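Local coordinates for protein acyl-CoA thioester hydrolase HI0827 (Haemophilus influenzae Rd KW20, PDB 3BJK) that probably hydrolyses the thioester bond of a broad range of acyl-coenzyme A substrates, working as a hot-dog-fold hexamer built as a trimer of dimers, at residues 50-58 / 131-141. The protein carries 1 engineered substitution. Residues are numbered along the deposited sequence; the frame is centred on the assembly and turned at random.
With EDO (1,2-ethanediol), chain S.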
loop_
_atom_site.group_PDB
_atom_site.type_symbol
_atom_site.label_atom_id
_atom_site.label_comp_id
_atom_site.label_asym_id
_atom_site.label_seq_id
_atom_site.Cartn_x
_atom_site.Cartn_y
_atom_site.Cartn_z
ATOM N N ALA C 50 11.241 -22.931 -0.498
ATOM C CA ALA C 50 11.436 -23.542 0.821
ATOM C C ALA C 50 10.178 -24.224 1.334
ATOM O O ALA C 50 10.271 -25.341 1.823
ATOM C CB ALA C 50 11.923 -22.545 1.832
ATOM N N LYS C 51 9.009 -23.590 1.258
ATOM C CA LYS C 51 7.821 -24.253 1.752
ATOM C C LYS C 51 7.512 -25.514 0.943
ATOM O O LYS C 51 6.996 -26.468 1.478
ATOM C CB LYS C 51 6.608 -23.313 1.709
ATOM C CG LYS C 51 6.744 -22.151 2.635
ATOM C CD LYS C 51 5.720 -21.159 2.372
ATOM C CE LYS C 51 6.012 -19.821 2.974
ATOM N NZ LYS C 51 5.247 -18.847 2.172
ATOM N N GLU C 52 7.782 -25.462 -0.371
ATOM C CA GLU C 52 7.547 -26.603 -1.236
ATOM C C GLU C 52 8.384 -27.830 -0.735
ATOM O O GLU C 52 7.870 -28.919 -0.533
ATOM C CB GLU C 52 7.838 -26.251 -2.697
ATOM C CG GLU C 52 6.695 -25.508 -3.406
ATOM C CD GLU C 52 7.112 -24.898 -4.751
ATOM O OE1 GLU C 52 8.330 -24.653 -4.992
ATOM O OE2 GLU C 52 6.200 -24.648 -5.557
ATOM N N ILE C 53 9.654 -27.584 -0.490
ATOM C CA ILE C 53 10.623 -28.577 -0.049
ATOM C C ILE C 53 10.319 -29.047 1.378
ATOM O O ILE C 53 10.387 -30.235 1.666
ATOM C CB ILE C 53 12.076 -27.979 -0.158
ATOM C CG1 ILE C 53 12.430 -27.779 -1.638
ATOM C CG2 ILE C 53 13.163 -28.842 0.598
ATOM C CD1 ILE C 53 13.719 -27.095 -1.820
ATOM N N ALA C 54 9.990 -28.098 2.244
ATOM C CA ALA C 54 9.732 -28.365 3.661
ATOM C C ALA C 54 8.377 -28.996 3.914
ATOM O O ALA C 54 8.141 -29.507 5.018
ATOM C CB ALA C 54 9.848 -27.041 4.469
ATOM N N HIS C 55 7.493 -28.960 2.909
ATOM C CA HIS C 55 6.122 -29.477 3.011
ATOM C C HIS C 55 5.350 -28.719 4.094
ATOM O O HIS C 55 4.616 -29.302 4.868
ATOM C CB HIS C 55 6.109 -30.996 3.248
ATOM C CG HIS C 55 6.191 -31.803 1.985
ATOM N ND1 HIS C 55 6.693 -31.291 0.802
ATOM C CD2 HIS C 55 5.857 -33.090 1.724
ATOM C CE1 HIS C 55 6.628 -32.218 -0.140
ATOM N NE2 HIS C 55 6.135 -33.321 0.395
ATOM N N GLY C 56 5.555 -27.400 4.163
ATOM C CA GLY C 56 4.872 -26.590 5.140
ATOM C C GLY C 56 5.568 -25.300 5.488
ATOM O O GLY C 56 6.442 -24.840 4.743
ATOM N N ARG C 57 5.173 -24.731 6.630
ATOM C CA ARG C 57 5.610 -23.391 7.061
ATOM C C ARG C 57 7.134 -23.336 7.216
ATOM O O ARG C 57 7.763 -24.331 7.589
ATOM C CB ARG C 57 4.967 -23.002 8.404
ATOM C CG ARG C 57 3.556 -22.399 8.326
ATOM C CD ARG C 57 2.808 -22.533 9.705
ATOM N NE ARG C 57 1.444 -21.979 9.646
ATOM C CZ ARG C 57 1.071 -20.741 10.020
ATOM N NH1 ARG C 57 1.936 -19.875 10.541
ATOM N NH2 ARG C 57 -0.206 -20.361 9.894
ATOM N N VAL C 58 7.681 -22.159 6.939
ATOM C CA VAL C 58 9.090 -21.852 7.137
ATOM C C VAL C 58 9.211 -20.472 7.744
ATOM O O VAL C 58 8.247 -19.658 7.697
ATOM C CB VAL C 58 9.943 -21.861 5.822
ATOM C CG1 VAL C 58 9.926 -23.242 5.155
ATOM C CG2 VAL C 58 9.576 -20.705 4.853
ATOM N N ARG C 131 11.113 -27.593 13.064
ATOM C CA ARG C 131 10.580 -28.911 12.749
ATOM C C ARG C 131 11.350 -29.594 11.646
ATOM O O ARG C 131 11.946 -28.946 10.801
ATOM C CB ARG C 131 9.083 -28.848 12.411
ATOM C CG ARG C 131 8.769 -28.100 11.165
ATOM C CD ARG C 131 7.327 -28.357 10.620
ATOM N NE ARG C 131 7.224 -27.594 9.368
ATOM C CZ ARG C 131 7.318 -28.092 8.125
ATOM N NH1 ARG C 131 7.472 -29.382 7.880
ATOM N NH2 ARG C 131 7.268 -27.269 7.100
ATOM N N THR C 132 11.296 -30.919 11.662
ATOM C CA THR C 132 12.097 -31.747 10.774
ATOM C C THR C 132 11.445 -31.842 9.413
ATOM O O THR C 132 10.291 -32.186 9.312
ATOM C CB THR C 132 12.242 -33.148 11.340
ATOM O OG1 THR C 132 12.941 -33.068 12.597
ATOM C CG2 THR C 132 13.013 -34.055 10.376
ATOM N N ILE C 133 12.197 -31.528 8.367
ATOM C CA ILE C 133 11.686 -31.662 7.010
ATOM C C ILE C 133 11.377 -33.134 6.727
ATOM O O ILE C 133 12.238 -33.981 6.941
ATOM C CB ILE C 133 12.705 -31.130 6.007
ATOM C CG1 ILE C 133 12.874 -29.605 6.211
ATOM C CG2 ILE C 133 12.255 -31.412 4.585
ATOM C CD1 ILE C 133 14.009 -29.069 5.536
ATOM N N PRO C 134 10.143 -33.441 6.255
ATOM C CA PRO C 134 9.806 -34.832 5.967
ATOM C C PRO C 134 10.625 -35.356 4.803
ATOM O O PRO C 134 10.671 -34.731 3.752
ATOM C CB PRO C 134 8.302 -34.797 5.616
ATOM C CG PRO C 134 8.019 -33.444 5.213
ATOM C CD PRO C 134 9.015 -32.543 5.946
ATOM N N ARG C 135 11.258 -36.505 5.006
ATOM C CA ARG C 135 12.179 -37.081 4.031
ATOM C C ARG C 135 11.507 -38.162 3.192
ATOM O O ARG C 135 11.896 -38.395 2.058
ATOM C CB ARG C 135 13.378 -37.676 4.758
ATOM C CG ARG C 135 14.171 -36.675 5.541
ATOM C CD ARG C 135 15.290 -36.141 4.702
ATOM N NE ARG C 135 15.671 -34.796 5.082
ATOM C CZ ARG C 135 16.692 -34.141 4.543
ATOM N NH1 ARG C 135 17.430 -34.682 3.574
ATOM N NH2 ARG C 135 16.955 -32.912 4.957
ATOM N N GLU C 136 10.508 -38.818 3.773
ATOM C CA GLU C 136 9.720 -39.856 3.105
ATOM C C GLU C 136 8.546 -39.260 2.288
ATOM O O GLU C 136 7.842 -38.358 2.749
ATOM C CB GLU C 136 9.233 -40.885 4.163
ATOM C CG GLU C 136 7.979 -40.501 5.028
ATOM C CD GLU C 136 8.015 -39.060 5.680
ATOM O OE1 GLU C 136 9.149 -38.460 6.020
ATOM O OE2 GLU C 136 6.864 -38.511 5.846
ATOM N N ASN C 137 8.363 -39.785 1.073
ATOM C CA ASN C 137 7.330 -39.347 0.126
ATOM C C ASN C 137 7.375 -37.863 -0.170
ATOM O O ASN C 137 6.320 -37.237 -0.330
ATOM C CB ASN C 137 5.901 -39.700 0.609
ATOM C CG ASN C 137 5.794 -41.073 1.246
ATOM O OD1 ASN C 137 6.585 -41.985 0.979
ATOM N ND2 ASN C 137 4.797 -41.223 2.108
ATOM N N ASN C 138 8.586 -37.301 -0.230
ATOM C CA ASN C 138 8.781 -35.883 -0.481
ATOM C C ASN C 138 9.429 -35.635 -1.854
ATOM O O ASN C 138 10.642 -35.509 -1.968
ATOM C CB ASN C 138 9.592 -35.236 0.671
ATOM C CG ASN C 138 9.595 -33.697 0.609
ATOM O OD1 ASN C 138 9.322 -33.110 -0.439
ATOM N ND2 ASN C 138 9.954 -33.043 1.731
ATOM N N GLN C 139 8.599 -35.553 -2.890
ATOM C CA GLN C 139 9.076 -35.330 -4.253
ATOM C C GLN C 139 9.794 -33.993 -4.456
ATOM O O GLN C 139 10.744 -33.892 -5.234
ATOM C CB GLN C 139 7.905 -35.366 -5.205
ATOM C CG GLN C 139 7.290 -36.721 -5.354
ATOM C CD GLN C 139 6.294 -36.746 -6.486
ATOM O OE1 GLN C 139 5.739 -35.701 -6.879
ATOM N NE2 GLN C 139 6.078 -37.916 -7.034
ATOM N N GLU C 140 9.313 -32.959 -3.786
ATOM C CA GLU C 140 9.917 -31.657 -3.930
ATOM C C GLU C 140 11.347 -31.690 -3.372
ATOM O O GLU C 140 12.260 -31.141 -3.988
ATOM C CB GLU C 140 9.039 -30.592 -3.273
ATOM C CG GLU C 140 7.650 -30.426 -3.989
ATOM C CD GLU C 140 7.599 -29.301 -5.073
ATOM O OE1 GLU C 140 8.661 -28.688 -5.396
ATOM O OE2 GLU C 140 6.474 -29.008 -5.576
ATOM N N LEU C 141 11.534 -32.354 -2.230
ATOM C CA LEU C 141 12.876 -32.548 -1.635
ATOM C C LEU C 141 13.747 -33.414 -2.535
ATOM O O LEU C 141 14.894 -33.075 -2.801
ATOM C CB LEU C 141 12.767 -33.198 -0.252
ATOM C CG LEU C 141 14.048 -33.616 0.495
ATOM C CD1 LEU C 141 14.963 -32.402 0.741
ATOM C CD2 LEU C 141 13.711 -34.331 1.822
HETATM C C1 EDO S . 8.224 -23.885 -8.776
HETATM O O1 EDO S . 7.688 -24.995 -8.016
HETATM C C2 EDO S . 9.302 -23.138 -7.984
HETATM O O2 EDO S . 8.826 -22.486 -6.806
#
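E52 and E140 cross at a slant, E52 CB lying 3.7 Å from E140 OE1, their carboxylate planes 24° apart. The two acids are like charges, E52 OE1 to E140 OE1 4.1 Å, but K101 of a neighbouring subunit forms salt bridges to both, and R19 of the same neighbour forms another to E52; an ethanediol, probably from the crystallisation liquor, also bonds both E52 oxygens. At I53 the backbone carbonyl takes part: N138 ND2 donates to I53 O over 2.8 Å, almost straight at 171° and within the amide plane. The second N-H of N138 ND2 goes to P134 O (2.7 Å), so both amide protons are used and the amide's rotation is fixed. N138 is also the N-cap residue of helix 139-148. I53 CG2 meanwhile packs against L141 CD1. R131 grips A54 O end-on with two nitrogens: NH1 at 2.9 Å, tilted from the carbonyl plane, and NH2 from well above that plane, on the same face. H55, just past the end of helix 35-54, leaves helical angles with positive phi; its ND1 bonds back to E52 O in the ring plane, while N138 CG lies over one ring face, toward its rim, and P134 CG touches H55 CB at 3.7 Å. Past G56, whose backbone angles would jam a side chain against the preceding carbonyl, R57 O accepts R131 NH2 at 3.0 Å. An extended chain from CG to NE brings the guanidinium to this turn, and NE bonds to V124 O. Side-chain N-H groups of 131-141 thus meet I53 O and A54 O at the C-terminal end of the long hot-dog helix, where they would offset partial negative charge, and R57 O in the following turn, tying the C-terminal segment there.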